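PDB 2AFB: 2-keto-3-deoxygluconate kinase from Thermotoga maritima, which probably phosphorylates 2-keto-3-deoxygluconate at the expense of ATP, as a sugar kinase of the pfkB (ribokinase) family. Local coordinates for residues 43-57 with 327-339. Numbering follows the deposited sequence.
Sequences YGGAEANVAAFLAQM and GDFVVLSIEEIEK. With CA (calcium ion), chain G.
The ring of Phe329 lies between Ala52 and Tyr43: Ala52 CB sits over one face in a CH-pi contact, 3.5 Å from the ring centroid, while Tyr43 O stands over the opposite face, offset toward the rim. At the ring's edge is the amide of Asn49, whose OD1 comes 3.0 Å from Phe329 CE1, the two planes 76° apart. Alanine's lone methyl lets the ring lie close to helix 46-56. The ring also stacks with His79.

The Phe53 ring takes Val330 CG1 at its edge and Met57 CE, from one turn further along, over one face. With CG anti to the backbone N (chi1 -176°), the ring swings toward Val330, whose branched methyls meet it, CG2 lying 3.6 Å from Phe53 CD2. Met57, present as selenomethionine and bent at chi2 and chi3, brings CE to 3.9 Å from Ile337 CD1, tip to tip, while SE rests on Ile334 CG1; a flexible chain fits between branched ones. The contact thus seats the chain leading into helix 334-341 along helix 46-56 of the ribokinase-like fold, helix 308-322 also covering Phe53 and Ile337. Ser333 and Glu336 form a capping box at the start of helix 334-341; Glu338 binds calcium with His8 of the purification tag, so the site is probably not native.

Gly44, lacking a side chain, leaves room for the Asp328 carboxylate (Gly44 CA to Asp328 OD2 3.3 Å). Within its own segment, Asn49 OD1 accepts from Gly45 N; ND2 is hydrogen-bonded to Asp292. Water 3 joins ND2 to Asp328 OD2, which Tyr100 also binds, while Arg24 pairs with OD1. Gln56 OE1 receives a weak bond from Leu332 N.

Water 1 links Tyr43 O to Asp328 N, and waters 2 and 4 link the helix backbone to Val330 and Leu332: backbone ties run mainly through water, direct contact being mostly apolar. Arg24 would probably favour an ionised Asp328.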
ATOM      1  N   TYR A  43       2.024  -5.555  17.634  1.00 29.77           N
ATOM      2  CA  TYR A  43       1.735  -6.306  18.839  1.00 26.89           C
ATOM      3  C   TYR A  43       2.106  -5.421  20.018  1.00 26.49           C
ATOM      4  O   TYR A  43       3.173  -4.824  20.023  1.00 30.63           O
ATOM      5  CB  TYR A  43       2.483  -7.667  18.836  1.00 24.55           C
ATOM      6  CG  TYR A  43       2.019  -8.555  17.702  1.00 22.33           C
ATOM      7  CD1 TYR A  43       2.597  -8.470  16.454  1.00 27.49           C
ATOM      8  CD2 TYR A  43       0.978  -9.471  17.880  1.00 22.79           C
ATOM      9  CE1 TYR A  43       2.122  -9.233  15.402  1.00 30.86           C
ATOM     10  CE2 TYR A  43       0.524 -10.237  16.861  1.00 29.89           C
ATOM     11  CZ  TYR A  43       1.072 -10.105  15.615  1.00 26.21           C
ATOM     12  OH  TYR A  43       0.602 -10.891  14.591  1.00 28.89           O
ATOM     13  N   GLY A  44       1.241  -5.320  21.018  1.00 26.99           N
ATOM     14  CA  GLY A  44       1.647  -4.615  22.238  1.00 30.13           C
ATOM     15  C   GLY A  44       0.785  -4.811  23.445  1.00 27.30           C
ATOM     16  O   GLY A  44      -0.180  -5.545  23.397  1.00 29.33           O
ATOM     17  N   GLY A  45       1.096  -4.083  24.501  1.00 24.21           N
ATOM     18  CA  GLY A  45       0.412  -4.231  25.809  1.00 25.26           C
ATOM     19  C   GLY A  45       1.268  -3.511  26.835  1.00 27.81           C
ATOM     20  O   GLY A  45       2.473  -3.459  26.679  1.00 27.94           O
ATOM     21  N   ALA A  46       0.656  -2.996  27.902  1.00 30.08           N
ATOM     22  CA  ALA A  46       1.319  -2.077  28.868  1.00 30.35           C
ATOM     23  C   ALA A  46       2.698  -2.583  29.343  1.00 30.03           C
ATOM     24  O   ALA A  46       3.738  -1.929  29.122  1.00 28.08           O
ATOM     25  CB  ALA A  46       0.396  -1.842  30.078  1.00 33.78           C
ATOM     26  N   GLU A  47       2.701  -3.774  29.930  1.00 28.61           N
ATOM     27  CA  GLU A  47       3.937  -4.374  30.437  1.00 25.38           C
ATOM     28  C   GLU A  47       4.863  -4.895  29.343  1.00 22.96           C
ATOM     29  O   GLU A  47       6.091  -4.804  29.483  1.00 27.57           O
ATOM     30  CB  GLU A  47       3.658  -5.438  31.509  1.00 28.10           C
ATOM     31  CG  GLU A  47       2.701  -4.962  32.638  1.00 29.08           C
ATOM     32  CD  GLU A  47       1.218  -5.270  32.356  1.00 36.14           C
ATOM     33  OE1 GLU A  47       0.836  -5.581  31.181  1.00 31.38           O
ATOM     34  OE2 GLU A  47       0.439  -5.197  33.317  1.00 35.99           O
ATOM     35  N   ALA A  48       4.319  -5.307  28.200  1.00 26.07           N
ATOM     36  CA  ALA A  48       5.178  -5.656  27.065  1.00 23.73           C
ATOM     37  C   ALA A  48       5.923  -4.437  26.557  1.00 24.41           C
ATOM     38  O   ALA A  48       7.091  -4.526  26.224  1.00 25.17           O
ATOM     39  CB  ALA A  48       4.427  -6.358  25.915  1.00 23.28           C
ATOM     40  N   ASN A  49       5.238  -3.310  26.509  1.00 23.74           N
ATOM     41  CA  ASN A  49       5.805  -2.081  26.022  1.00 25.47           C
ATOM     42  C   ASN A  49       6.971  -1.609  26.933  1.00 24.55           C
ATOM     43  O   ASN A  49       8.007  -1.103  26.459  1.00 28.79           O
ATOM     44  CB  ASN A  49       4.738  -1.001  25.936  1.00 22.42           C
ATOM     45  CG  ASN A  49       3.546  -1.347  25.006  1.00 30.44           C
ATOM     46  OD1 ASN A  49       3.601  -2.246  24.167  1.00 27.27           O
ATOM     47  ND2 ASN A  49       2.461  -0.588  25.169  1.00 24.39           N
ATOM     48  N   VAL A  50       6.826  -1.837  28.220  1.00 24.27           N
ATOM     49  CA  VAL A  50       7.876  -1.517  29.203  1.00 24.62           C
ATOM     50  C   VAL A  50       9.102  -2.379  28.957  1.00 20.21           C
ATOM     51  O   VAL A  50      10.242  -1.890  28.924  1.00 24.47           O
ATOM     52  CB  VAL A  50       7.350  -1.680  30.652  1.00 24.74           C
ATOM     53  CG1 VAL A  50       8.482  -1.467  31.675  1.00 25.38           C
ATOM     54  CG2 VAL A  50       6.228  -0.720  30.893  1.00 23.28           C
ATOM     55  N   ALA A  51       8.883  -3.663  28.764  1.00 22.11           N
ATOM     56  CA  ALA A  51       9.978  -4.576  28.480  1.00 22.76           C
ATOM     57  C   ALA A  51      10.711  -4.135  27.204  1.00 27.04           C
ATOM     58  O   ALA A  51      11.943  -4.166  27.113  1.00 26.17           O
ATOM     59  CB  ALA A  51       9.440  -6.029  28.319  1.00 26.23           C
ATOM     60  N   ALA A  52       9.950  -3.689  26.209  1.00 27.82           N
ATOM     61  CA  ALA A  52      10.552  -3.333  24.933  1.00 25.02           C
ATOM     62  C   ALA A  52      11.386  -2.088  25.089  1.00 23.91           C
ATOM     63  O   ALA A  52      12.423  -1.994  24.426  1.00 22.52           O
ATOM     64  CB  ALA A  52       9.496  -3.156  23.820  1.00 22.82           C
ATOM     65  N   PHE A  53      10.941  -1.162  25.947  1.00 20.13           N
ATOM     66  CA  PHE A  53      11.725   0.059  26.281  1.00 25.06           C
ATOM     67  C   PHE A  53      13.060  -0.316  26.930  1.00 21.23           C
ATOM     68  O   PHE A  53      14.158   0.024  26.485  1.00 21.66           O
ATOM     69  CB  PHE A  53      10.912   1.023  27.183  1.00 23.32           C
ATOM     70  CG  PHE A  53      11.629   2.289  27.467  1.00 24.35           C
ATOM     71  CD1 PHE A  53      12.620   2.328  28.435  1.00 26.35           C
ATOM     72  CD2 PHE A  53      11.407   3.414  26.699  1.00 25.62           C
ATOM     73  CE1 PHE A  53      13.370   3.446  28.646  1.00 25.65           C
ATOM     74  CE2 PHE A  53      12.150   4.544  26.918  1.00 26.06           C
ATOM     75  CZ  PHE A  53      13.138   4.560  27.895  1.00 28.62           C
ATOM     76  N   LEU A  54      12.957  -1.092  27.976  1.00 24.85           N
ATOM     77  CA  LEU A  54      14.176  -1.548  28.662  1.00 25.33           C
ATOM     78  C   LEU A  54      15.121  -2.333  27.723  1.00 21.54           C
ATOM     79  O   LEU A  54      16.308  -2.173  27.815  1.00 19.13           O
ATOM     80  CB  LEU A  54      13.820  -2.342  29.935  1.00 19.59           C
ATOM     81  CG  LEU A  54      13.081  -1.421  30.916  1.00 24.76           C
ATOM     82  CD1 LEU A  54      12.327  -2.258  31.932  1.00 31.71           C
ATOM     83  CD2 LEU A  54      13.982  -0.414  31.560  1.00 27.02           C
ATOM     84  N   ALA A  55      14.596  -3.169  26.831  1.00 24.82           N
ATOM     85  CA  ALA A  55      15.460  -3.818  25.849  1.00 24.80           C
ATOM     86  C   ALA A  55      16.111  -2.796  24.896  1.00 24.27           C
ATOM     87  O   ALA A  55      17.287  -2.901  24.602  1.00 27.05           O
ATOM     88  CB  ALA A  55      14.703  -4.898  25.074  1.00 24.68           C
ATOM     89  N   GLN A  56      15.349  -1.802  24.460  1.00 26.25           N
ATOM     90  CA  GLN A  56      15.854  -0.758  23.582  1.00 27.57           C
ATOM     91  C   GLN A  56      16.986   0.048  24.277  1.00 28.32           C
ATOM     92  O   GLN A  56      17.895   0.512  23.647  1.00 30.71           O
ATOM     93  CB  GLN A  56      14.685   0.150  23.140  1.00 26.71           C
ATOM     94  CG  GLN A  56      13.773  -0.475  22.007  1.00 30.78           C
ATOM     95  CD  GLN A  56      14.516  -0.528  20.653  1.00 36.15           C
ATOM     96  OE1 GLN A  56      14.853   0.509  20.071  1.00 33.54           O
ATOM     97  NE2 GLN A  56      14.789  -1.742  20.170  1.00 31.82           N
HETATM   98  N   MSE A  57      16.931   0.196  25.592  1.00 28.15           N
HETATM   99  CA  MSE A  57      18.014   0.800  26.329  1.00 24.18           C
HETATM  100  C   MSE A  57      19.200  -0.123  26.569  1.00 28.90           C
HETATM  101  O   MSE A  57      20.206   0.332  27.121  1.00 29.73           O
HETATM  102  CB  MSE A  57      17.556   1.213  27.730  1.00 26.23           C
HETATM  103  CG  MSE A  57      16.419   2.182  27.826  1.00 30.44           C
HETATM  104 SE   MSE A  57      16.719   3.832  26.852  1.00 47.10          SE
HETATM  105  CE  MSE A  57      15.763   3.478  25.017  1.00 35.45           C
ATOM    106  N   GLY A 327       2.971   2.607  16.439  1.00 25.04           N
ATOM    107  CA  GLY A 327       2.992   1.370  17.199  1.00 26.69           C
ATOM    108  C   GLY A 327       3.001   1.577  18.690  1.00 27.71           C
ATOM    109  O   GLY A 327       2.768   2.688  19.174  1.00 29.78           O
ATOM    110  N   ASP A 328       3.233   0.482  19.419  1.00 26.62           N
ATOM    111  CA  ASP A 328       3.123   0.478  20.876  1.00 29.00           C
ATOM    112  C   ASP A 328       4.523   0.573  21.542  1.00 28.20           C
ATOM    113  O   ASP A 328       4.654   1.000  22.688  1.00 28.46           O
ATOM    114  CB  ASP A 328       2.403  -0.812  21.375  1.00 25.56           C
ATOM    115  CG  ASP A 328       0.917  -0.885  21.020  1.00 37.73           C
ATOM    116  OD1 ASP A 328       0.465  -0.166  20.138  1.00 37.98           O
ATOM    117  OD2 ASP A 328       0.173  -1.701  21.629  1.00 39.20           O
ATOM    118  N   PHE A 329       5.556   0.140  20.834  1.00 26.72           N
ATOM    119  CA  PHE A 329       6.896   0.060  21.393  1.00 28.03           C
ATOM    120  C   PHE A 329       7.689   1.302  20.941  1.00 29.13           C
ATOM    121  O   PHE A 329       7.506   1.791  19.831  1.00 31.39           O
ATOM    122  CB  PHE A 329       7.586  -1.187  20.803  1.00 27.03           C
ATOM    123  CG  PHE A 329       7.111  -2.524  21.332  1.00 28.52           C
ATOM    124  CD1 PHE A 329       6.040  -2.666  22.227  1.00 29.12           C
ATOM    125  CD2 PHE A 329       7.726  -3.690  20.870  1.00 26.56           C
ATOM    126  CE1 PHE A 329       5.640  -3.918  22.670  1.00 21.83           C
ATOM    127  CE2 PHE A 329       7.326  -4.945  21.341  1.00 28.21           C
ATOM    128  CZ  PHE A 329       6.305  -5.051  22.256  1.00 27.48           C
ATOM    129  N   VAL A 330       8.596   1.793  21.773  1.00 29.05           N
ATOM    130  CA  VAL A 330       9.548   2.808  21.343  1.00 27.76           C
ATOM    131  C   VAL A 330      10.582   2.171  20.412  1.00 27.95           C
ATOM    132  O   VAL A 330      10.903   0.974  20.517  1.00 27.91           O
ATOM    133  CB  VAL A 330      10.346   3.469  22.516  1.00 27.28           C
ATOM    134  CG1 VAL A 330       9.422   4.149  23.493  1.00 29.26           C
ATOM    135  CG2 VAL A 330      11.276   2.458  23.242  1.00 26.54           C
ATOM    136  N   VAL A 331      11.066   2.976  19.481  1.00 26.73           N
ATOM    137  CA  VAL A 331      12.301   2.715  18.755  1.00 24.16           C
ATOM    138  C   VAL A 331      13.135   3.938  19.098  1.00 27.60           C
ATOM    139  O   VAL A 331      12.895   5.007  18.541  1.00 27.71           O
ATOM    140  CB  VAL A 331      12.051   2.649  17.211  1.00 24.46           C
ATOM    141  CG1 VAL A 331      13.307   2.509  16.438  1.00 28.59           C
ATOM    142  CG2 VAL A 331      11.078   1.538  16.874  1.00 27.99           C
ATOM    143  N   LEU A 332      14.035   3.808  20.075  1.00 26.89           N
ATOM    144  CA  LEU A 332      14.780   4.935  20.604  1.00 26.42           C
ATOM    145  C   LEU A 332      16.130   4.452  21.083  1.00 27.51           C
ATOM    146  O   LEU A 332      16.256   3.300  21.526  1.00 28.68           O
ATOM    147  CB  LEU A 332      14.025   5.552  21.785  1.00 27.22           C
ATOM    148  CG  LEU A 332      12.883   6.514  21.450  1.00 28.12           C
ATOM    149  CD1 LEU A 332      12.280   7.072  22.748  1.00 34.88           C
ATOM    150  CD2 LEU A 332      13.324   7.609  20.533  1.00 34.14           C
ATOM    151  N   SER A 333      17.132   5.320  20.940  1.00 27.89           N
ATOM    152  CA  SER A 333      18.440   5.185  21.583  1.00 27.80           C
ATOM    153  C   SER A 333      18.553   6.122  22.782  1.00 26.85           C
ATOM    154  O   SER A 333      17.861   7.116  22.870  1.00 25.77           O
ATOM    155  CB  SER A 333      19.565   5.537  20.602  1.00 25.89           C
ATOM    156  OG  SER A 333      19.551   6.913  20.323  1.00 29.52           O
ATOM    157  N   ILE A 334      19.476   5.814  23.684  1.00 29.81           N
ATOM    158  CA  ILE A 334      19.765   6.667  24.835  1.00 29.34           C
ATOM    159  C   ILE A 334      20.121   8.094  24.369  1.00 28.23           C
ATOM    160  O   ILE A 334      19.603   9.097  24.891  1.00 26.72           O
ATOM    161  CB  ILE A 334      20.920   6.047  25.699  1.00 31.16           C
ATOM    162  CG1 ILE A 334      20.491   4.676  26.208  1.00 37.87           C
ATOM    163  CG2 ILE A 334      21.268   6.953  26.911  1.00 32.10           C
ATOM    164  CD1 ILE A 334      21.670   3.786  26.583  1.00 42.91           C
ATOM    165  N   GLU A 335      20.956   8.163  23.336  1.00 25.11           N
ATOM    166  CA  GLU A 335      21.439   9.415  22.822  1.00 27.52           C
ATOM    167  C   GLU A 335      20.306  10.335  22.371  1.00 26.16           C
ATOM    168  O   GLU A 335      20.369  11.517  22.623  1.00 22.30           O
ATOM    169  CB  GLU A 335      22.397   9.163  21.664  1.00 25.74           C
ATOM    170  CG  GLU A 335      22.871  10.470  20.953  1.00 39.03           C
ATOM    171  CD  GLU A 335      23.993  10.279  19.842  1.00 41.20           C
ATOM    172  OE1 GLU A 335      24.322   9.117  19.492  1.00 58.07           O
ATOM    173  OE2 GLU A 335      24.554  11.309  19.339  1.00 45.42           O
ATOM    174  N   GLU A 336      19.328   9.784  21.653  1.00 23.58           N
ATOM    175  CA  GLU A 336      18.181  10.530  21.124  1.00 27.31           C
ATOM    176  C   GLU A 336      17.357  11.161  22.228  1.00 24.65           C
ATOM    177  O   GLU A 336      16.992  12.335  22.163  1.00 22.95           O
ATOM    178  CB  GLU A 336      17.284   9.605  20.254  1.00 22.49           C
ATOM    179  CG  GLU A 336      17.938   9.343  18.876  1.00 26.98           C
ATOM    180  CD  GLU A 336      17.273   8.198  18.010  1.00 35.30           C
ATOM    181  OE1 GLU A 336      16.458   7.400  18.550  1.00 26.31           O
ATOM    182  OE2 GLU A 336      17.615   8.099  16.786  1.00 28.37           O
ATOM    183  N   ILE A 337      17.067  10.370  23.250  1.00 25.61           N
ATOM    184  CA  ILE A 337      16.360  10.849  24.432  1.00 23.76           C
ATOM    185  C   ILE A 337      17.155  11.943  25.155  1.00 24.62           C
ATOM    186  O   ILE A 337      16.615  12.996  25.495  1.00 24.49           O
ATOM    187  CB  ILE A 337      16.084   9.665  25.401  1.00 24.02           C
ATOM    188  CG1 ILE A 337      15.317   8.568  24.688  1.00 26.50           C
ATOM    189  CG2 ILE A 337      15.386  10.154  26.701  1.00 29.60           C
ATOM    190  CD1 ILE A 337      15.156   7.331  25.486  1.00 29.22           C
ATOM    191  N   GLU A 338      18.435  11.696  25.428  1.00 24.06           N
ATOM    192  CA  GLU A 338      19.249  12.704  26.094  1.00 25.89           C
ATOM    193  C   GLU A 338      19.307  14.004  25.327  1.00 25.76           C
ATOM    194  O   GLU A 338      19.302  15.068  25.932  1.00 19.88           O
ATOM    195  CB  GLU A 338      20.688  12.226  26.287  1.00 27.22           C
ATOM    196  CG  GLU A 338      20.830  11.203  27.390  1.00 35.13           C
ATOM    197  CD  GLU A 338      22.258  10.663  27.538  1.00 31.40           C
ATOM    198  OE1 GLU A 338      23.100  10.853  26.601  1.00 43.77           O
ATOM    199  OE2 GLU A 338      22.524  10.041  28.612  1.00 55.63           O
ATOM    200  N   LYS A 339      19.375  13.908  24.000  1.00 27.85           N
ATOM    201  CA  LYS A 339      19.437  15.071  23.119  1.00 29.32           C
ATOM    202  C   LYS A 339      18.198  15.975  23.303  1.00 29.39           C
ATOM    203  O   LYS A 339      18.286  17.208  23.342  1.00 28.76           O
ATOM    204  CB  LYS A 339      19.541  14.604  21.655  1.00 29.61           C
ATOM    205  CG  LYS A 339      19.688  15.730  20.608  1.00 34.40           C
ATOM    206  CD  LYS A 339      20.959  16.551  20.818  1.00 46.12           C
ATOM    207  CE  LYS A 339      20.984  17.792  19.925  1.00 45.44           C
ATOM    208  NZ  LYS A 339      20.921  17.400  18.491  1.00 48.97           N
TER
HETATM  209 CA    CA G 344      24.808   9.328  27.758  1.00 47.77          CA
HETATM  210  O   HOH W   1       4.313  -2.302  18.804  1.00 28.76           O
HETATM  211  O   HOH W   2       8.225   0.960  24.573  1.00 17.76           O
HETATM  212  O   HOH W   3      -0.513  -1.093  24.237  1.00 24.66           O
HETATM  213  O   HOH W   4      18.126   1.508  21.126  1.00 35.51           O
HETATM  214  O   HOH W   5      27.523  10.222  27.470  1.00 53.59           O